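Local structure of sorbitol dehydrogenase (Gluconobacter oxydans, 5ITG) at residues Phe37-Ala42 against Tyr82-Thr87; Arg230-Val235 against Leu253-Glu258; Ala257-Gln262 against Phe361-Met366. The protein probably oxidises D-sorbitol to L-sorbose with NADP as hydride acceptor, as a two-domain member of the mannitol dehydrogenase family. All coordinates share one frame; numbering follows the deposited sequence.

Contact 1 (Phe37-Ala42 against Tyr82-Thr87)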
loop_
_atom_site.group_PDB
_atom_site.type_symbol
_atom_site.label_atom_id
_atom_site.label_comp_id
_atom_site.label_asym_id
_atom_site.label_seq_id
_atom_site.Cartn_x
_atom_site.Cartn_y
_atom_site.Cartn_z
ATOM N N PHE A 37 -5.240 4.710 -6.388
ATOM C CA PHE A 37 -4.758 5.106 -7.710
ATOM C C PHE A 37 -5.019 6.589 -7.939
ATOM O O PHE A 37 -4.138 7.336 -8.359
ATOM C CB PHE A 37 -5.477 4.305 -8.811
ATOM C CG PHE A 37 -5.519 5.018 -10.142
ATOM C CD1 PHE A 37 -4.373 5.134 -10.920
ATOM C CD2 PHE A 37 -6.687 5.641 -10.577
ATOM C CE1 PHE A 37 -4.386 5.868 -12.113
ATOM C CE2 PHE A 37 -6.711 6.381 -11.771
ATOM C CZ PHE A 37 -5.559 6.493 -12.537
ATOM N N ARG A 38 -6.246 7.007 -7.655
ATOM C CA ARG A 38 -6.646 8.389 -7.864
ATOM C C ARG A 38 -5.907 9.414 -6.997
ATOM O O ARG A 38 -5.784 10.576 -7.389
ATOM C CB ARG A 38 -8.151 8.501 -7.657
ATOM C CG ARG A 38 -8.948 7.668 -8.646
ATOM C CD ARG A 38 -10.380 7.524 -8.166
ATOM N NE ARG A 38 -10.994 8.833 -8.038
ATOM C CZ ARG A 38 -11.995 9.125 -7.216
ATOM N NH1 ARG A 38 -12.518 8.199 -6.425
ATOM N NH2 ARG A 38 -12.467 10.361 -7.188
ATOM N N ALA A 39 -5.408 8.984 -5.838
ATOM C CA ALA A 39 -4.694 9.880 -4.926
ATOM C C ALA A 39 -3.180 9.697 -4.952
ATOM O O ALA A 39 -2.442 10.480 -4.349
ATOM C CB ALA A 39 -5.210 9.678 -3.498
ATOM N N HIS A 40 -2.709 8.672 -5.651
ATOM C CA HIS A 40 -1.277 8.406 -5.700
ATOM C C HIS A 40 -0.756 8.468 -7.135
ATOM O O HIS A 40 -0.245 9.503 -7.557
ATOM C CB HIS A 40 -0.997 7.039 -5.050
ATOM C CG HIS A 40 0.458 6.707 -4.920
ATOM N ND1 HIS A 40 1.155 6.031 -5.896
ATOM C CD2 HIS A 40 1.347 6.959 -3.929
ATOM C CE1 HIS A 40 2.411 5.879 -5.512
ATOM N NE2 HIS A 40 2.554 6.433 -4.321
ATOM N N GLU A 41 -0.904 7.386 -7.895
ATOM C CA GLU A 41 -0.428 7.382 -9.278
ATOM C C GLU A 41 -0.964 8.574 -10.085
ATOM O O GLU A 41 -0.201 9.295 -10.732
ATOM C CB GLU A 41 -0.824 6.084 -9.986
ATOM C CG GLU A 41 -0.165 5.938 -11.361
ATOM C CD GLU A 41 -0.674 4.747 -12.145
ATOM O OE1 GLU A 41 -0.955 3.703 -11.520
ATOM O OE2 GLU A 41 -0.776 4.845 -13.391
ATOM N N ALA A 42 -2.273 8.779 -10.053
ATOM C CA ALA A 42 -2.876 9.885 -10.791
ATOM C C ALA A 42 -2.338 11.217 -10.283
ATOM O O ALA A 42 -2.188 12.179 -11.044
ATOM C CB ALA A 42 -4.401 9.841 -10.650
ATOM N N TYR A 82 -12.345 14.845 -10.742
ATOM C CA TYR A 82 -12.733 14.575 -9.360
ATOM C C TYR A 82 -11.887 15.423 -8.424
ATOM O O TYR A 82 -10.827 15.920 -8.812
ATOM C CB TYR A 82 -12.569 13.090 -9.013
ATOM C CG TYR A 82 -11.162 12.573 -9.154
ATOM C CD1 TYR A 82 -10.677 12.145 -10.389
ATOM C CD2 TYR A 82 -10.304 12.527 -8.058
ATOM C CE1 TYR A 82 -9.366 11.682 -10.531
ATOM C CE2 TYR A 82 -8.995 12.070 -8.186
ATOM C CZ TYR A 82 -8.533 11.648 -9.426
ATOM O OH TYR A 82 -7.239 11.200 -9.560
ATOM N N SER A 83 -12.353 15.607 -7.196
ATOM C CA SER A 83 -11.604 16.418 -6.250
ATOM C C SER A 83 -10.823 15.573 -5.259
ATOM O O SER A 83 -11.287 14.535 -4.794
ATOM C CB SER A 83 -12.532 17.359 -5.483
ATOM O OG SER A 83 -13.387 16.640 -4.619
ATOM N N LEU A 84 -9.625 16.036 -4.946
ATOM C CA LEU A 84 -8.771 15.346 -4.003
ATOM C C LEU A 84 -8.395 16.302 -2.893
ATOM O O LEU A 84 -7.734 17.312 -3.132
ATOM C CB LEU A 84 -7.498 14.835 -4.686
ATOM C CG LEU A 84 -6.429 14.279 -3.731
ATOM C CD1 LEU A 84 -7.014 13.136 -2.910
ATOM C CD2 LEU A 84 -5.217 13.799 -4.530
ATOM N N THR A 85 -8.844 15.991 -1.684
ATOM C CA THR A 85 -8.519 16.801 -0.523
ATOM C C THR A 85 -7.300 16.140 0.118
ATOM O O THR A 85 -7.253 14.916 0.246
ATOM C CB THR A 85 -9.676 16.812 0.495
ATOM O OG1 THR A 85 -10.847 17.362 -0.120
ATOM C CG2 THR A 85 -9.310 17.653 1.717
ATOM N N GLU A 86 -6.310 16.951 0.481
ATOM C CA GLU A 86 -5.095 16.462 1.126
ATOM C C GLU A 86 -5.034 17.079 2.521
ATOM O O GLU A 86 -4.974 18.298 2.665
ATOM C CB GLU A 86 -3.874 16.864 0.303
ATOM C CG GLU A 86 -3.785 16.118 -1.018
ATOM C CD GLU A 86 -2.769 16.714 -1.967
ATOM O OE1 GLU A 86 -3.106 17.699 -2.659
ATOM O OE2 GLU A 86 -1.631 16.203 -2.020
ATOM N N THR A 87 -5.060 16.231 3.542
ATOM C CA THR A 87 -5.053 16.698 4.927
ATOM C C THR A 87 -3.755 16.419 5.678
ATOM O O THR A 87 -3.327 15.273 5.788
ATOM C CB THR A 87 -6.214 16.064 5.699
ATOM O OG1 THR A 87 -7.438 16.326 5.001
ATOM C CG2 THR A 87 -6.298 16.638 7.107
#
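A39 and L84 mark the nearest backbone approach, their CA atoms 6.9 Å apart, where two short helical pieces meeting at H40 pass beside strand 82-87. The chain turns at H40, which occupies the N-cap position of the second piece, while A42 N still reaches back to F37 O. Y82 spans the gap twice over. Y82 OH donates to R38 O at 2.7 Å, in the carbonyl plane and on a lone pair, and A42 CB lies against the same OH. One face of the ring meanwhile receives the R38 guanidinium in a cation-pi contact, with R38 CZ 4.2 Å from the ring centroid and NE above its middle. The two planes stand 74° apart, so the guanidinium presents an edge to the ring, not a flat stack; NE is buried there with no polar partner, and NH2 is claimed by L253 O. This posture follows from the bend in the arginine chain at chi3 (60°). A phenylalanine in place of Y82 would probably keep the ring under the guanidinium but leave R38 O without its hydroxyl donor. Farther along, A39 CB meets L84 CD1 at 3.9 Å, a small apolar patch. The contact illustrates how helix 35-39 settles on a Rossmann-domain sheet: strand 82-87 runs between antiparallel strand 93-106 and parallel strand 255-258, whose L255 touches R38, Y82 and L84.

Contact 2 (Arg230-Val235 against Leu253-Glu258)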
loop_
_atom_site.group_PDB
_atom_site.type_symbol
_atom_site.label_atom_id
_atom_site.label_comp_id
_atom_site.label_asym_id
_atom_site.label_seq_id
_atom_site.Cartn_x
_atom_site.Cartn_y
_atom_site.Cartn_z
ATOM N N ARG A 230 0.952 6.369 1.086
ATOM C CA ARG A 230 -0.177 7.304 1.080
ATOM C C ARG A 230 -1.527 6.751 1.497
ATOM O O ARG A 230 -2.248 6.120 0.715
ATOM C CB ARG A 230 -0.340 8.040 -0.255
ATOM C CG ARG A 230 -1.295 9.222 -0.080
ATOM C CD ARG A 230 -1.330 10.196 -1.242
ATOM N NE ARG A 230 -1.312 11.564 -0.734
ATOM C CZ ARG A 230 -1.364 12.658 -1.488
ATOM N NH1 ARG A 230 -1.450 12.567 -2.807
ATOM N NH2 ARG A 230 -1.303 13.849 -0.913
ATOM N N ILE A 231 -1.864 7.013 2.751
ATOM C CA ILE A 231 -3.127 6.568 3.311
ATOM C C ILE A 231 -4.254 7.294 2.596
ATOM O O ILE A 231 -4.287 8.524 2.554
ATOM C CB ILE A 231 -3.197 6.878 4.815
ATOM C CG1 ILE A 231 -1.975 6.280 5.527
ATOM C CG2 ILE A 231 -4.497 6.339 5.400
ATOM C CD1 ILE A 231 -1.792 4.797 5.309
ATOM N N THR A 232 -5.167 6.517 2.025
ATOM C CA THR A 232 -6.313 7.043 1.294
ATOM C C THR A 232 -7.483 6.163 1.722
ATOM O O THR A 232 -7.778 5.157 1.082
ATOM C CB THR A 232 -6.088 6.914 -0.220
ATOM O OG1 THR A 232 -4.807 7.471 -0.548
ATOM C CG2 THR A 232 -7.177 7.656 -0.992
ATOM N N PRO A 233 -8.156 6.538 2.823
ATOM C CA PRO A 233 -9.300 5.836 3.422
ATOM C C PRO A 233 -10.514 5.660 2.522
ATOM O O PRO A 233 -10.687 6.378 1.538
ATOM C CB PRO A 233 -9.635 6.694 4.647
ATOM C CG PRO A 233 -8.340 7.392 4.959
ATOM C CD PRO A 233 -7.856 7.764 3.578
ATOM N N THR A 234 -11.353 4.692 2.876
ATOM C CA THR A 234 -12.575 4.428 2.133
ATOM C C THR A 234 -13.432 5.679 2.244
ATOM O O THR A 234 -13.398 6.356 3.263
ATOM C CB THR A 234 -13.359 3.255 2.748
ATOM O OG1 THR A 234 -12.581 2.055 2.655
ATOM C CG2 THR A 234 -14.681 3.062 2.015
ATOM N N VAL A 235 -14.203 5.978 1.203
ATOM C CA VAL A 235 -15.060 7.159 1.215
ATOM C C VAL A 235 -16.525 6.768 1.390
ATOM O O VAL A 235 -17.128 6.176 0.497
ATOM C CB VAL A 235 -14.918 7.969 -0.095
ATOM C CG1 VAL A 235 -15.775 9.228 -0.023
ATOM C CG2 VAL A 235 -13.452 8.340 -0.330
ATOM N N LEU A 253 -17.641 11.966 -6.754
ATOM C CA LEU A 253 -16.519 11.078 -6.463
ATOM C C LEU A 253 -15.382 11.755 -5.686
ATOM O O LEU A 253 -14.223 11.699 -6.092
ATOM C CB LEU A 253 -15.973 10.525 -7.781
ATOM C CG LEU A 253 -17.053 9.897 -8.663
ATOM C CD1 LEU A 253 -16.554 9.763 -10.087
ATOM C CD2 LEU A 253 -17.453 8.548 -8.083
ATOM N N PRO A 254 -15.697 12.389 -4.547
ATOM C CA PRO A 254 -14.661 13.056 -3.758
ATOM C C PRO A 254 -13.864 12.059 -2.930
ATOM O O PRO A 254 -14.394 11.037 -2.508
ATOM C CB PRO A 254 -15.470 13.988 -2.872
ATOM C CG PRO A 254 -16.643 13.125 -2.534
ATOM C CD PRO A 254 -17.010 12.515 -3.889
ATOM N N LEU A 255 -12.590 12.354 -2.706
ATOM C CA LEU A 255 -11.759 11.483 -1.888
ATOM C C LEU A 255 -10.754 12.343 -1.135
ATOM O O LEU A 255 -10.531 13.513 -1.477
ATOM C CB LEU A 255 -11.046 10.418 -2.737
ATOM C CG LEU A 255 -9.835 10.774 -3.598
ATOM C CD1 LEU A 255 -9.264 9.496 -4.195
ATOM C CD2 LEU A 255 -10.225 11.749 -4.691
ATOM N N VAL A 256 -10.160 11.758 -0.102
ATOM C CA VAL A 256 -9.203 12.468 0.728
ATOM C C VAL A 256 -8.003 11.572 1.032
ATOM O O VAL A 256 -8.122 10.355 1.087
ATOM C CB VAL A 256 -9.891 12.928 2.043
ATOM C CG1 VAL A 256 -10.542 11.742 2.731
ATOM C CG2 VAL A 256 -8.892 13.608 2.961
ATOM N N ALA A 257 -6.842 12.188 1.204
ATOM C CA ALA A 257 -5.625 11.442 1.499
ATOM C C ALA A 257 -4.758 12.290 2.411
ATOM O O ALA A 257 -4.968 13.499 2.516
ATOM C CB ALA A 257 -4.873 11.131 0.208
ATOM N N GLU A 258 -3.793 11.655 3.076
ATOM C CA GLU A 258 -2.887 12.385 3.956
ATOM C C GLU A 258 -1.982 13.200 3.041
ATOM O O GLU A 258 -1.805 12.858 1.867
ATOM C CB GLU A 258 -2.046 11.412 4.800
ATOM C CG GLU A 258 -1.092 10.543 3.995
ATOM C CD GLU A 258 -0.296 9.574 4.859
ATOM O OE1 GLU A 258 0.010 9.911 6.024
ATOM O OE2 GLU A 258 0.042 8.478 4.363
HETATM O O HOH W 1 -10.422 8.775 1.054
#
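R230 sends CG opposite its own N (chi1 -166°) and bends at chi3, which brings NE and NH2 to E258 O; separately, E258 puts CG between N and the carbonyl carbon (chi1 65°), and its extended chain then runs to I231 N. The setting is the Rossmann domain, where the loop after strand 226-228 passes along strand 255-258, which pairs on its other side with strand 82-87. The arginine takes hold of the main chain, not the acid: NE and NH2 of R230 both donate to E258 O, side-on and near the guanidinium plane, at 2.9 and 3.0 Å, while A257 CB lies over one face of the group. NH2 also forms a salt bridge with E86, and NH1 bonds A39 O, so the group is fixed from several directions. The carboxylate of E258 instead turns to the loop. I231 N gives a nearly straight bond to E258 OE2 (2.9 Å, 177° at the hydrogen), the N lying above the carboxylate plane, and I231 CG1 packs against the same oxygen, which is also in a salt bridge with R360. In return, E258 N donates to I231 O at 3.2 Å, so the two residues exchange two bonds, one between main-chain atoms and one from I231 N to the carboxylate. Beyond them, water and methyl groups take over. A single water donates to both P233 O and V256 O, and V235 CG1 comes to rest 3.4 Å from P254 O.

Contact 3 (Ala257-Gln262 against Phe361-Met366)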
loop_
_atom_site.group_PDB
_atom_site.type_symbol
_atom_site.label_atom_id
_atom_site.label_comp_id
_atom_site.label_asym_id
_atom_site.label_seq_id
_atom_site.Cartn_x
_atom_site.Cartn_y
_atom_site.Cartn_z
ATOM N N ALA A 257 -6.842 12.188 1.204
ATOM C CA ALA A 257 -5.625 11.442 1.499
ATOM C C ALA A 257 -4.758 12.290 2.411
ATOM O O ALA A 257 -4.968 13.499 2.516
ATOM C CB ALA A 257 -4.873 11.131 0.208
ATOM N N GLU A 258 -3.793 11.655 3.076
ATOM C CA GLU A 258 -2.887 12.385 3.956
ATOM C C GLU A 258 -1.982 13.200 3.041
ATOM O O GLU A 258 -1.805 12.858 1.867
ATOM C CB GLU A 258 -2.046 11.412 4.800
ATOM C CG GLU A 258 -1.092 10.543 3.995
ATOM C CD GLU A 258 -0.296 9.574 4.859
ATOM O OE1 GLU A 258 0.010 9.911 6.024
ATOM O OE2 GLU A 258 0.042 8.478 4.363
ATOM N N ASP A 259 -1.417 14.282 3.560
ATOM C CA ASP A 259 -0.537 15.102 2.747
ATOM C C ASP A 259 0.719 14.321 2.364
ATOM O O ASP A 259 1.264 14.518 1.278
ATOM C CB ASP A 259 -0.167 16.396 3.490
ATOM C CG ASP A 259 0.619 16.143 4.753
ATOM O OD1 ASP A 259 0.256 15.220 5.509
ATOM O OD2 ASP A 259 1.598 16.885 4.999
ATOM N N PHE A 260 1.167 13.427 3.245
ATOM C CA PHE A 260 2.357 12.614 2.970
ATOM C C PHE A 260 2.120 11.688 1.787
ATOM O O PHE A 260 1.030 11.148 1.619
ATOM C CB PHE A 260 2.731 11.742 4.170
ATOM C CG PHE A 260 3.872 10.793 3.889
ATOM C CD1 PHE A 260 5.195 11.189 4.093
ATOM C CD2 PHE A 260 3.627 9.520 3.371
ATOM C CE1 PHE A 260 6.258 10.332 3.785
ATOM C CE2 PHE A 260 4.688 8.652 3.059
ATOM C CZ PHE A 260 6.003 9.063 3.266
ATOM N N HIS A 261 3.153 11.489 0.979
ATOM C CA HIS A 261 3.050 10.601 -0.166
ATOM C C HIS A 261 4.447 10.209 -0.603
ATOM O O HIS A 261 5.388 11.000 -0.504
ATOM C CB HIS A 261 2.282 11.282 -1.310
ATOM C CG HIS A 261 2.861 12.591 -1.747
ATOM N ND1 HIS A 261 3.834 12.690 -2.720
ATOM C CD2 HIS A 261 2.597 13.859 -1.352
ATOM C CE1 HIS A 261 4.140 13.961 -2.908
ATOM N NE2 HIS A 261 3.405 14.692 -2.090
ATOM N N GLN A 262 4.594 8.970 -1.054
ATOM C CA GLN A 262 5.894 8.503 -1.491
ATOM C C GLN A 262 5.767 7.457 -2.574
ATOM O O GLN A 262 4.853 6.626 -2.550
ATOM C CB GLN A 262 6.680 7.922 -0.309
ATOM C CG GLN A 262 8.025 7.317 -0.696
ATOM C CD GLN A 262 8.948 7.135 0.499
ATOM O OE1 GLN A 262 8.503 6.799 1.601
ATOM N NE2 GLN A 262 10.244 7.342 0.282
ATOM N N PHE A 361 1.544 9.335 12.149
ATOM C CA PHE A 361 0.748 8.675 13.179
ATOM C C PHE A 361 -0.077 9.709 13.957
ATOM O O PHE A 361 -1.100 9.372 14.547
ATOM C CB PHE A 361 1.647 7.893 14.158
ATOM C CG PHE A 361 2.312 6.665 13.557
ATOM C CD1 PHE A 361 1.944 6.181 12.304
ATOM C CD2 PHE A 361 3.299 5.984 14.272
ATOM C CE1 PHE A 361 2.551 5.028 11.768
ATOM C CE2 PHE A 361 3.913 4.831 13.748
ATOM C CZ PHE A 361 3.535 4.355 12.496
ATOM N N SER A 362 0.372 10.964 13.960
ATOM C CA SER A 362 -0.352 12.029 14.659
ATOM C C SER A 362 -1.469 12.659 13.814
ATOM O O SER A 362 -2.184 13.543 14.295
ATOM C CB SER A 362 0.608 13.139 15.086
ATOM O OG SER A 362 0.931 13.972 13.978
ATOM N N ASN A 363 -1.621 12.217 12.563
ATOM C CA ASN A 363 -2.662 12.770 11.682
ATOM C C ASN A 363 -4.016 12.251 12.159
ATOM O O ASN A 363 -4.388 11.122 11.859
ATOM C CB ASN A 363 -2.427 12.337 10.223
ATOM C CG ASN A 363 -3.213 13.179 9.220
ATOM O OD1 ASN A 363 -4.351 13.580 9.482
ATOM N ND2 ASN A 363 -2.611 13.440 8.058
ATOM N N LYS A 364 -4.755 13.069 12.901
ATOM C CA LYS A 364 -6.047 12.634 13.418
ATOM C C LYS A 364 -7.048 12.182 12.348
ATOM O O LYS A 364 -7.792 11.218 12.555
ATOM C CB LYS A 364 -6.659 13.731 14.306
ATOM C CG LYS A 364 -5.788 14.074 15.512
ATOM C CD LYS A 364 -6.507 14.977 16.513
ATOM C CE LYS A 364 -7.557 14.215 17.322
ATOM N NZ LYS A 364 -6.953 13.276 18.318
ATOM N N ALA A 365 -7.065 12.851 11.201
ATOM C CA ALA A 365 -7.998 12.471 10.139
ATOM C C ALA A 365 -7.735 11.059 9.605
ATOM O O ALA A 365 -8.648 10.393 9.123
ATOM C CB ALA A 365 -7.922 13.480 8.993
HETATM N N MSE A 366 -6.487 10.607 9.698
HETATM C CA MSE A 366 -6.093 9.287 9.200
HETATM C C MSE A 366 -6.138 8.192 10.253
HETATM O O MSE A 366 -6.264 7.015 9.927
HETATM C CB MSE A 366 -4.667 9.332 8.640
HETATM C CG MSE A 366 -4.456 10.303 7.497
HETATM SE SE MSE A 366 -5.527 9.858 5.962
HETATM C CE MSE A 366 -6.691 11.395 5.960
HETATM O O HOH W 2 -0.077 12.182 7.621
#
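E258 and M366, here a selenomethionine, form the close-fitting half of this contact. CG of M366 sits 3.8 Å from E258 CB; bends at chi2 (-62°) and chi3 then fold the selenoether over the end of the strand, so that SE lies equally near to E258 N and CE reaches the main chain at A257 C. The other half is looser and relies on water. N363 ND2 approaches E258 CB at 3.9 Å without bonding across, and the gap between the two polar ends is bridged by one water, which accepts from N363 ND2 at 2.9 Å and donates to E258 OE1 at 2.8 Å. The other carboxylate oxygen, OE2, is in a salt bridge with R360 of helix 350-361. The same amide nitrogen also donates to T87 O, on the strand next door, so ND2 is gripped from two sides; D259 OD1 lies farther off, at the partly exposed margin. N363 shapes its own loop as well: N363 O accepts from M366 N at 3.1 Å, closing the turn that carries the selenium, and OD1 adds a weak bond to A365 N, an Asx turn. The example is one of domain joining in a two-domain polyol dehydrogenase, the edge of the Rossmann domain meeting the loop between helices 350-361 and 370-374 of the largely helical C-terminal domain.

Overall arrangement
From the N terminus, contact 1 comes first, closing a loop of 39 residues that includes strand 56-61 and helix 66-77. Contact 2 follows, closing a short loop of 17 residues around helix 237-247. Contact 3 starts on the stretch where contact 2 ends, sharing A257 and E258, and closes the longest loop, 98 residues running through helix 288-312 into the C-terminal domain. The three lie in series, none enclosing or crossing another. What joins them is the parallel pair of strands 82-87 and 255-258, where T87 N bonds A257 O; H40 NE2 of contact 1 also probably bonds Q262 O of contact 3. The sheet is thus tied first to a helix, then to a loop, and finally to the second domain.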